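Local coordinates for folylpolyglutamate synthase protein FOLC (Mycobacterium tuberculosis, PDB 2VOS) that probably adds L-glutamate to dihydropteroate and to tetrahydrofolate polyglutamates at the expense of ATP, and binds ADP, at residues V105-I110 with S150-L155; M158-F163 with A171-G176. One frame throughout, in Å; residues are numbered along the deposited sequence.

Contact 1: residues V105-I110 with S150-L155; sequences VERISI and SKFEVL
Leu155 reaches out from the first turns of helix 151-165 and lays one methyl, CD1, over a face of the Arg107 guanidinium. That methyl is 3.7 Å from Arg107 CD and equally near the nitrogen at the far end, with 3.7 Å between Leu155 CD1 and Arg107 NH1, so it bears on the arginine from CD to NH1 rather than on a single atom. Extended from CG to NE (chi2 168°, chi3 169°), Arg107 is long enough to span the gap to the helix. Phe152, one turn earlier, comes in more loosely: the guanidinium nitrogen NH1 lies near the plane of the phenyl ring, at its edge, 4.3 Å from Phe152 CD1. Beside them Ile108 touches the helix lightly, its CD1 4.4 Å from Leu155 O; it also packs against Met158, Ala159 and Ala162 on the following turns. This is where a 3-10 turn runs into the edge region of the large mixed sheet of the Mur ligase middle domain, a P-loop NTPase fold, and where a helix that covers the sheet begins. Further out, Arg107 NE is hydrogen-bonded to His100, which ties the polar end to the loop following strand 93-96. Lys151 NZ lies 5.9 Å from Arg107 NE, but Lys151 forms salt bridges with Glu31 and Asp35, which probably offset the like charges. The helix start itself is fixed by a capping box: Glu153 N donates to Ser150 OG over 3.0 Å, nearly straight at 166°, while Ser150 N reaches Glu153 OE1 over 3.1 Å from above the carboxylate plane. The other carboxylate oxygen, Glu153 OE2, forms a salt bridge with Arg49.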
loop_
_atom_site.group_PDB
_atom_site.type_symbol
_atom_site.label_atom_id
_atom_site.label_comp_id
_atom_site.label_asym_id
_atom_site.label_seq_id
_atom_site.Cartn_x
_atom_site.Cartn_y
_atom_site.Cartn_z
ATOM N N VAL A 105 -7.256 11.525 5.794
ATOM C CA VAL A 105 -6.283 12.538 5.296
ATOM C C VAL A 105 -5.055 11.855 4.697
ATOM O O VAL A 105 -4.332 12.450 3.852
ATOM C CB VAL A 105 -5.836 13.609 6.396
ATOM C CG1 VAL A 105 -7.039 14.279 6.974
ATOM C CG2 VAL A 105 -4.988 13.008 7.534
ATOM N N GLU A 106 -4.789 10.608 5.105
ATOM C CA GLU A 106 -3.575 9.955 4.633
ATOM C C GLU A 106 -3.645 9.761 3.120
ATOM O O GLU A 106 -2.630 9.489 2.479
ATOM C CB GLU A 106 -3.435 8.547 5.225
ATOM C CG GLU A 106 -3.023 8.513 6.709
ATOM C CD GLU A 106 -3.377 7.138 7.307
ATOM O OE1 GLU A 106 -3.109 6.103 6.634
ATOM O OE2 GLU A 106 -3.991 7.099 8.400
ATOM N N ARG A 107 -4.856 9.761 2.596
ATOM C CA ARG A 107 -5.060 9.445 1.146
ATOM C C ARG A 107 -4.639 10.586 0.238
ATOM O O ARG A 107 -4.514 10.366 -0.952
ATOM C CB ARG A 107 -6.538 9.175 0.843
ATOM C CG ARG A 107 -7.019 7.924 1.636
ATOM C CD ARG A 107 -8.544 7.791 1.603
ATOM N NE ARG A 107 -8.914 6.452 2.131
ATOM C CZ ARG A 107 -9.038 5.329 1.388
ATOM N NH1 ARG A 107 -8.860 5.336 0.041
ATOM N NH2 ARG A 107 -9.372 4.179 2.004
ATOM N N ILE A 108 -4.447 11.788 0.786
ATOM C CA ILE A 108 -4.011 12.916 -0.047
ATOM C C ILE A 108 -2.887 13.623 0.661
ATOM O O ILE A 108 -3.102 14.237 1.710
ATOM C CB ILE A 108 -5.182 13.929 -0.285
ATOM C CG1 ILE A 108 -6.434 13.166 -0.774
ATOM C CG2 ILE A 108 -4.725 15.123 -1.216
ATOM C CD1 ILE A 108 -7.766 14.004 -0.785
ATOM N N SER A 109 -1.684 13.540 0.093
ATOM C CA SER A 109 -0.510 14.117 0.676
ATOM C C SER A 109 0.075 15.108 -0.285
ATOM O O SER A 109 0.015 14.902 -1.501
ATOM C CB SER A 109 0.545 13.036 0.959
ATOM O OG SER A 109 0.019 12.096 1.922
ATOM N N ILE A 110 0.612 16.189 0.258
ATOM C CA ILE A 110 1.359 17.216 -0.556
ATOM C C ILE A 110 2.678 17.417 0.164
ATOM O O ILE A 110 2.660 17.471 1.413
ATOM C CB ILE A 110 0.610 18.595 -0.562
ATOM C CG1 ILE A 110 -0.830 18.458 -1.130
ATOM C CG2 ILE A 110 1.491 19.694 -1.310
ATOM C CD1 ILE A 110 -0.861 18.109 -2.556
ATOM N N SER A 150 -19.116 6.626 -6.353
ATOM C CA SER A 150 -18.658 5.876 -5.191
ATOM C C SER A 150 -17.767 6.748 -4.340
ATOM O O SER A 150 -17.263 7.794 -4.789
ATOM C CB SER A 150 -17.846 4.675 -5.614
ATOM O OG SER A 150 -16.623 5.074 -6.207
ATOM N N LYS A 151 -17.557 6.316 -3.111
ATOM C CA LYS A 151 -16.645 7.021 -2.243
ATOM C C LYS A 151 -15.219 7.076 -2.828
ATOM O O LYS A 151 -14.560 8.119 -2.780
ATOM C CB LYS A 151 -16.633 6.335 -0.886
ATOM C CG LYS A 151 -15.548 6.896 -0.017
ATOM C CD LYS A 151 -15.652 6.364 1.417
ATOM C CE LYS A 151 -14.649 7.216 2.303
ATOM N NZ LYS A 151 -14.616 6.720 3.774
ATOM N N PHE A 152 -14.729 5.973 -3.404
ATOM C CA PHE A 152 -13.427 6.014 -4.018
ATOM C C PHE A 152 -13.349 7.032 -5.181
ATOM O O PHE A 152 -12.345 7.791 -5.327
ATOM C CB PHE A 152 -12.918 4.610 -4.453
ATOM C CG PHE A 152 -11.443 4.642 -4.872
ATOM C CD1 PHE A 152 -10.454 4.981 -3.927
ATOM C CD2 PHE A 152 -11.060 4.424 -6.202
ATOM C CE1 PHE A 152 -9.098 5.049 -4.274
ATOM C CE2 PHE A 152 -9.722 4.493 -6.564
ATOM C CZ PHE A 152 -8.723 4.812 -5.612
ATOM N N GLU A 153 -14.377 7.078 -6.024
ATOM C CA GLU A 153 -14.395 8.075 -7.101
ATOM C C GLU A 153 -14.268 9.510 -6.555
ATOM O O GLU A 153 -13.483 10.306 -7.044
ATOM C CB GLU A 153 -15.667 7.912 -7.926
ATOM C CG GLU A 153 -15.553 6.744 -8.872
ATOM C CD GLU A 153 -16.897 6.393 -9.544
ATOM O OE1 GLU A 153 -17.933 6.996 -9.225
ATOM O OE2 GLU A 153 -16.912 5.505 -10.404
ATOM N N VAL A 154 -15.025 9.821 -5.521
ATOM C CA VAL A 154 -14.957 11.131 -4.908
ATOM C C VAL A 154 -13.579 11.402 -4.267
ATOM O O VAL A 154 -13.026 12.498 -4.455
ATOM C CB VAL A 154 -16.105 11.335 -3.895
ATOM C CG1 VAL A 154 -15.966 12.707 -3.250
ATOM C CG2 VAL A 154 -17.469 11.208 -4.624
ATOM N N LEU A 155 -13.026 10.435 -3.515
ATOM C CA LEU A 155 -11.696 10.621 -2.950
ATOM C C LEU A 155 -10.674 10.883 -4.042
ATOM O O LEU A 155 -9.776 11.715 -3.903
ATOM C CB LEU A 155 -11.269 9.393 -2.161
ATOM C CG LEU A 155 -12.002 9.143 -0.861
ATOM C CD1 LEU A 155 -11.698 7.681 -0.318
ATOM C CD2 LEU A 155 -11.682 10.243 0.157
#

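Contact 2: residues M158-F163 with A171-G176. With CO (cobalt (II) ion), chain E.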
loop_
_atom_site.group_PDB
_atom_site.type_symbol
_atom_site.label_atom_id
_atom_site.label_comp_id
_atom_site.label_asym_id
_atom_site.label_seq_id
_atom_site.Cartn_x
_atom_site.Cartn_y
_atom_site.Cartn_z
HETATM N N MSE A 158 -11.094 14.337 -5.318
HETATM C CA MSE A 158 -10.495 15.220 -4.324
HETATM C C MSE A 158 -8.978 15.289 -4.429
HETATM O O MSE A 158 -8.390 16.385 -4.355
HETATM C CB MSE A 158 -10.915 14.785 -2.898
HETATM C CG MSE A 158 -12.384 15.072 -2.592
HETATM SE SE MSE A 158 -12.857 14.163 -0.903
HETATM C CE MSE A 158 -11.614 15.001 0.315
ATOM N N ALA A 159 -8.305 14.137 -4.564
ATOM C CA ALA A 159 -6.838 14.156 -4.628
ATOM C C ALA A 159 -6.422 15.007 -5.869
ATOM O O ALA A 159 -5.501 15.900 -5.800
ATOM C CB ALA A 159 -6.295 12.720 -4.732
ATOM N N PHE A 160 -7.045 14.719 -7.010
ATOM C CA PHE A 160 -6.666 15.390 -8.252
ATOM C C PHE A 160 -6.910 16.894 -8.178
ATOM O O PHE A 160 -6.100 17.660 -8.714
ATOM C CB PHE A 160 -7.410 14.817 -9.492
ATOM C CG PHE A 160 -7.015 13.400 -9.853
ATOM C CD1 PHE A 160 -5.702 12.961 -9.658
ATOM C CD2 PHE A 160 -7.935 12.516 -10.403
ATOM C CE1 PHE A 160 -5.304 11.665 -9.964
ATOM C CE2 PHE A 160 -7.518 11.184 -10.779
ATOM C CZ PHE A 160 -6.206 10.772 -10.541
ATOM N N ALA A 161 -8.036 17.298 -7.575
ATOM C CA ALA A 161 -8.353 18.755 -7.383
ATOM C C ALA A 161 -7.305 19.370 -6.450
ATOM O O ALA A 161 -6.781 20.476 -6.670
ATOM C CB ALA A 161 -9.750 18.886 -6.757
ATOM N N ALA A 162 -7.007 18.666 -5.365
ATOM C CA ALA A 162 -6.087 19.216 -4.378
ATOM C C ALA A 162 -4.700 19.355 -5.028
ATOM O O ALA A 162 -3.934 20.296 -4.704
ATOM C CB ALA A 162 -5.998 18.263 -3.170
ATOM N N PHE A 163 -4.327 18.431 -5.917
ATOM C CA PHE A 163 -2.992 18.529 -6.512
ATOM C C PHE A 163 -2.916 19.776 -7.398
ATOM O O PHE A 163 -1.852 20.397 -7.502
ATOM C CB PHE A 163 -2.628 17.280 -7.357
ATOM C CG PHE A 163 -2.547 15.997 -6.539
ATOM C CD1 PHE A 163 -2.361 16.054 -5.147
ATOM C CD2 PHE A 163 -2.672 14.746 -7.167
ATOM C CE1 PHE A 163 -2.273 14.857 -4.411
ATOM C CE2 PHE A 163 -2.573 13.547 -6.452
ATOM C CZ PHE A 163 -2.392 13.599 -5.079
ATOM N N ALA A 171 2.594 14.240 -9.589
ATOM C CA ALA A 171 1.702 13.476 -8.704
ATOM C C ALA A 171 2.111 12.002 -8.708
ATOM O O ALA A 171 2.501 11.447 -9.768
ATOM C CB ALA A 171 0.256 13.604 -9.136
ATOM N N VAL A 172 1.967 11.354 -7.556
ATOM C CA VAL A 172 2.274 9.954 -7.462
ATOM C C VAL A 172 0.959 9.262 -7.110
ATOM O O VAL A 172 0.335 9.569 -6.064
ATOM C CB VAL A 172 3.273 9.670 -6.284
ATOM C CG1 VAL A 172 3.596 8.164 -6.277
ATOM C CG2 VAL A 172 4.550 10.502 -6.472
ATOM N N VAL A 173 0.500 8.370 -7.975
ATOM C CA VAL A 173 -0.910 7.988 -7.901
ATOM C C VAL A 173 -1.025 6.486 -7.782
ATOM O O VAL A 173 -0.646 5.741 -8.715
ATOM C CB VAL A 173 -1.640 8.427 -9.177
ATOM C CG1 VAL A 173 -3.162 7.920 -9.107
ATOM C CG2 VAL A 173 -1.539 9.983 -9.335
ATOM N N GLU A 174 -1.547 6.002 -6.662
ATOM C CA GLU A 174 -1.700 4.575 -6.491
ATOM C C GLU A 174 -3.111 4.150 -6.953
ATOM O O GLU A 174 -4.094 4.775 -6.592
ATOM C CB GLU A 174 -1.544 4.201 -5.013
ATOM C CG GLU A 174 -1.882 2.792 -4.681
ATOM C CD GLU A 174 -1.669 2.449 -3.194
ATOM O OE1 GLU A 174 -1.329 3.312 -2.360
ATOM O OE2 GLU A 174 -1.836 1.266 -2.868
ATOM N N VAL A 175 -3.197 3.067 -7.712
ATOM C CA VAL A 175 -4.487 2.449 -8.063
ATOM C C VAL A 175 -5.265 2.027 -6.803
ATOM O O VAL A 175 -4.679 1.528 -5.829
ATOM C CB VAL A 175 -4.197 1.224 -9.040
ATOM C CG1 VAL A 175 -5.376 0.348 -9.234
ATOM C CG2 VAL A 175 -3.807 1.786 -10.411
ATOM N N GLY A 176 -6.581 2.272 -6.792
ATOM C CA GLY A 176 -7.459 1.750 -5.745
ATOM C C GLY A 176 -7.537 0.241 -5.875
ATOM O O GLY A 176 -7.233 -0.494 -4.931
HETATM CO CO CO E . -1.846 0.344 -0.914
HETATM O O HOH W 1 -3.383 -1.048 -1.518
HETATM O O HOH W 2 -1.825 -0.448 1.035
#
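Phe163 and Ala171 make the close part of this helix-on-sheet packing, in which helix 151-165 lies against strand 170-174 of the Mur ligase middle domain, a P-loop NTPase fold, and the chain passes from one to the other through a short connection. The methyl CB of Ala171 sits 3.7 Å from Phe163 CD2 and 3.9 Å from Phe163 CE2, approaching the ring obliquely. Phe163's ring also has a backbone oxygen of its own helix, Ala159 O, 3.0 Å above its plane and offset toward the rim. Phe160, one turn closer to the helix start, fits more loosely: Val173 CG2 meets the edge of its ring, 4.2 Å from Phe160 CE1, and the two side chains cross at about a right angle. All four residues are buried and purely apolar in this contact.

Beyond Val173 the strand draws away from the helix and the packing gives way to a metal site where two waters sit. Glu174, in the ADP pocket, stretches straight out, CG anti to the backbone N (chi1 171°), and binds a cobalt ion to which Thr76 OG1, the backbone O of Ser98 and both waters are also bound. Grip is through a single carboxylate oxygen: OE2 of Glu174 is 2.2 Å from the cobalt, whereas OE1 of Glu174 stays 3.3 Å away.

Overall arrangement
Contact 1 closes before contact 2 opens along the chain, and their centres are about 7 Å apart. Helix 151-165 serves both, contact 1 using its first turns and contact 2 its later ones, though Ile108 and Ile110 also reach the later turns. Both partners include a strand of the same mixed sheet, in which strand 93-96 separates 108-110 from 170-174. The two contacts meet directly, with Phe152 CZ 3.3 Å from Gly176 CA and Ile110 CD1 3.6 Å from Phe163 CD1. One helix thus packs on strand 108-110, next to the outermost strand 113-114 on the antiparallel side, and on inner strand 170-174, whose end carries a cobalt ligand beside the bound ADP.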